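Local coordinates for protein serine acetyltransferase (PDB 3Q1X) that probably transfers an acetyl group to the hydroxyl of L-serine, a step of cysteine biosynthesis, and carries a left-handed beta-helix, at residues A[171-176]-A[192-197]. Residues are numbered along the deposited sequence; the frame is centred on the assembly and turned at random.
Sequences SIKGHF and IGEWCR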
loop_
_atom_site.group_PDB
_atom_site.type_symbol
_atom_site.label_atom_id
_atom_site.label_comp_id
_atom_site.label_asym_id
_atom_site.label_seq_id
_atom_site.Cartn_x
_atom_site.Cartn_y
_atom_site.Cartn_z
ATOM N N SER A 171 2.281 -1.472 22.224
ATOM C CA SER A 171 1.202 -1.499 23.207
ATOM C C SER A 171 0.308 -0.293 22.978
ATOM O O SER A 171 0.765 0.843 23.049
ATOM C CB SER A 171 1.765 -1.492 24.631
ATOM O OG SER A 171 2.807 -2.439 24.761
ATOM N N ILE A 172 -0.967 -0.538 22.685
ATOM C CA ILE A 172 -1.888 0.546 22.347
ATOM C C ILE A 172 -3.194 0.442 23.135
ATOM O O ILE A 172 -3.897 -0.575 23.072
ATOM C CB ILE A 172 -2.189 0.608 20.814
ATOM C CG1 ILE A 172 -0.899 0.520 19.986
ATOM C CG2 ILE A 172 -2.958 1.875 20.468
ATOM C CD1 ILE A 172 -1.123 0.405 18.482
ATOM N N LYS A 173 -3.517 1.499 23.876
ATOM C CA LYS A 173 -4.760 1.549 24.634
ATOM C C LYS A 173 -5.963 1.825 23.728
ATOM O O LYS A 173 -5.811 1.912 22.508
ATOM C CB LYS A 173 -4.658 2.565 25.776
ATOM C CG LYS A 173 -3.624 2.158 26.832
ATOM C CD LYS A 173 -3.788 2.940 28.123
ATOM C CE LYS A 173 -2.857 2.405 29.205
ATOM N NZ LYS A 173 -2.197 3.511 29.972
ATOM N N GLY A 174 -7.150 1.939 24.328
ATOM C CA GLY A 174 -8.401 2.079 23.584
ATOM C C GLY A 174 -8.687 3.460 23.027
ATOM O O GLY A 174 -7.878 4.375 23.156
ATOM N N HIS A 175 -9.866 3.604 22.430
ATOM C CA HIS A 175 -10.260 4.815 21.712
ATOM C C HIS A 175 -9.166 5.263 20.742
ATOM O O HIS A 175 -8.831 6.448 20.664
ATOM C CB HIS A 175 -10.623 5.950 22.689
ATOM C CG HIS A 175 -11.782 5.636 23.584
ATOM N ND1 HIS A 175 -13.080 5.976 23.271
ATOM C CD2 HIS A 175 -11.835 5.019 24.786
ATOM C CE1 HIS A 175 -13.883 5.584 24.243
ATOM N NE2 HIS A 175 -13.153 4.996 25.173
ATOM N N PHE A 176 -8.618 4.298 20.014
ATOM C CA PHE A 176 -7.501 4.525 19.123
ATOM C C PHE A 176 -8.007 4.723 17.699
ATOM O O PHE A 176 -8.879 3.986 17.228
ATOM C CB PHE A 176 -6.521 3.347 19.203
ATOM C CG PHE A 176 -5.288 3.515 18.360
ATOM C CD1 PHE A 176 -4.437 4.599 18.541
ATOM C CD2 PHE A 176 -4.980 2.584 17.386
ATOM C CE1 PHE A 176 -3.292 4.753 17.750
ATOM C CE2 PHE A 176 -3.829 2.720 16.590
ATOM C CZ PHE A 176 -2.985 3.812 16.774
ATOM N N ILE A 192 1.407 3.491 23.547
ATOM C CA ILE A 192 0.455 4.535 23.186
ATOM C C ILE A 192 -0.744 4.497 24.128
ATOM O O ILE A 192 -1.359 3.452 24.316
ATOM C CB ILE A 192 -0.040 4.372 21.722
ATOM C CG1 ILE A 192 1.131 4.474 20.743
ATOM C CG2 ILE A 192 -1.123 5.392 21.395
ATOM C CD1 ILE A 192 0.772 4.067 19.310
ATOM N N GLY A 193 -1.086 5.641 24.702
ATOM C CA GLY A 193 -2.192 5.716 25.642
ATOM C C GLY A 193 -3.556 5.752 24.976
ATOM O O GLY A 193 -3.697 5.440 23.784
ATOM N N GLU A 194 -4.561 6.135 25.759
ATOM C CA GLU A 194 -5.947 6.219 25.319
ATOM C C GLU A 194 -6.150 7.439 24.427
ATOM O O GLU A 194 -5.430 8.432 24.558
ATOM C CB GLU A 194 -6.863 6.332 26.552
ATOM C CG GLU A 194 -8.316 5.929 26.345
ATOM C CD GLU A 194 -8.544 4.427 26.427
ATOM O OE1 GLU A 194 -9.647 3.978 26.050
ATOM O OE2 GLU A 194 -7.628 3.692 26.863
ATOM N N TRP A 195 -7.137 7.371 23.533
ATOM C CA TRP A 195 -7.522 8.516 22.710
ATOM C C TRP A 195 -6.373 9.097 21.891
ATOM O O TRP A 195 -6.145 10.309 21.883
ATOM C CB TRP A 195 -8.195 9.603 23.567
ATOM C CG TRP A 195 -9.634 9.352 23.793
ATOM C CD1 TRP A 195 -10.220 8.939 24.948
ATOM C CD2 TRP A 195 -10.684 9.516 22.838
ATOM N NE1 TRP A 195 -11.581 8.832 24.777
ATOM C CE2 TRP A 195 -11.892 9.182 23.487
ATOM C CE3 TRP A 195 -10.721 9.914 21.492
ATOM C CZ2 TRP A 195 -13.131 9.224 22.834
ATOM C CZ3 TRP A 195 -11.955 9.956 20.839
ATOM C CH2 TRP A 195 -13.141 9.614 21.516
ATOM N N CYS A 196 -5.643 8.224 21.209
ATOM C CA CYS A 196 -4.601 8.670 20.299
ATOM C C CYS A 196 -5.191 8.756 18.906
ATOM O O CYS A 196 -5.846 7.819 18.436
ATOM C CB CYS A 196 -3.394 7.737 20.324
ATOM S SG CYS A 196 -1.973 8.385 19.436
ATOM N N ARG A 197 -4.999 9.905 18.272
ATOM C CA ARG A 197 -5.452 10.132 16.910
ATOM C C ARG A 197 -4.236 10.336 16.022
ATOM O O ARG A 197 -3.460 11.267 16.231
ATOM C CB ARG A 197 -6.364 11.359 16.849
ATOM C CG ARG A 197 -7.054 11.567 15.516
ATOM C CD ARG A 197 -7.994 12.760 15.591
ATOM N NE ARG A 197 -9.059 12.556 16.572
ATOM C CZ ARG A 197 -9.889 13.498 17.006
ATOM N NH1 ARG A 197 -9.787 14.750 16.568
ATOM N NH2 ARG A 197 -10.821 13.186 17.894
HETATM O O HOH W 1 -5.528 5.388 21.589
HETATM O O HOH W 2 -8.491 8.593 18.938
#
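Ile172 and Ile192 run alongside each other into the core of the left-handed beta-helix, CG1 of Ile172 4.0 Å from CD1 of Ile192. Phe176 closes this apolar centre: with CG anti to its backbone N (chi1 -177°), its ring has CG2 of Ile172 over one face and CB of Cys196 at its edge, 3.8 Å from CD1 of Phe176. Backbone bonds of the parallel bridge join the two coils, Ile192 N to Ser171 O (2.8 Å) and Lys173 N to Ile192 O (2.9 Å), and at the corner Trp195 N continues them to Gly174 O. A water inside the turn donates to Gly174 O and Gly193 O and accepts from Cys196 N. Further out, the His175 ring lies in an offset stack on the five-membered ring of Trp195 (centroids 4.2 Å apart, planes at 17°), with CB of His175 over that ring's face; Tyr229 stacks with Trp195 in turn. At the polar edge Glu194 turns at its second torsion (82°), bringing OE2 to Gly174 N for a weak bond of 3.1 Å. The strands are thus joined by two direct backbone bonds and the corner by one, with the water bridging polar groups turned inward.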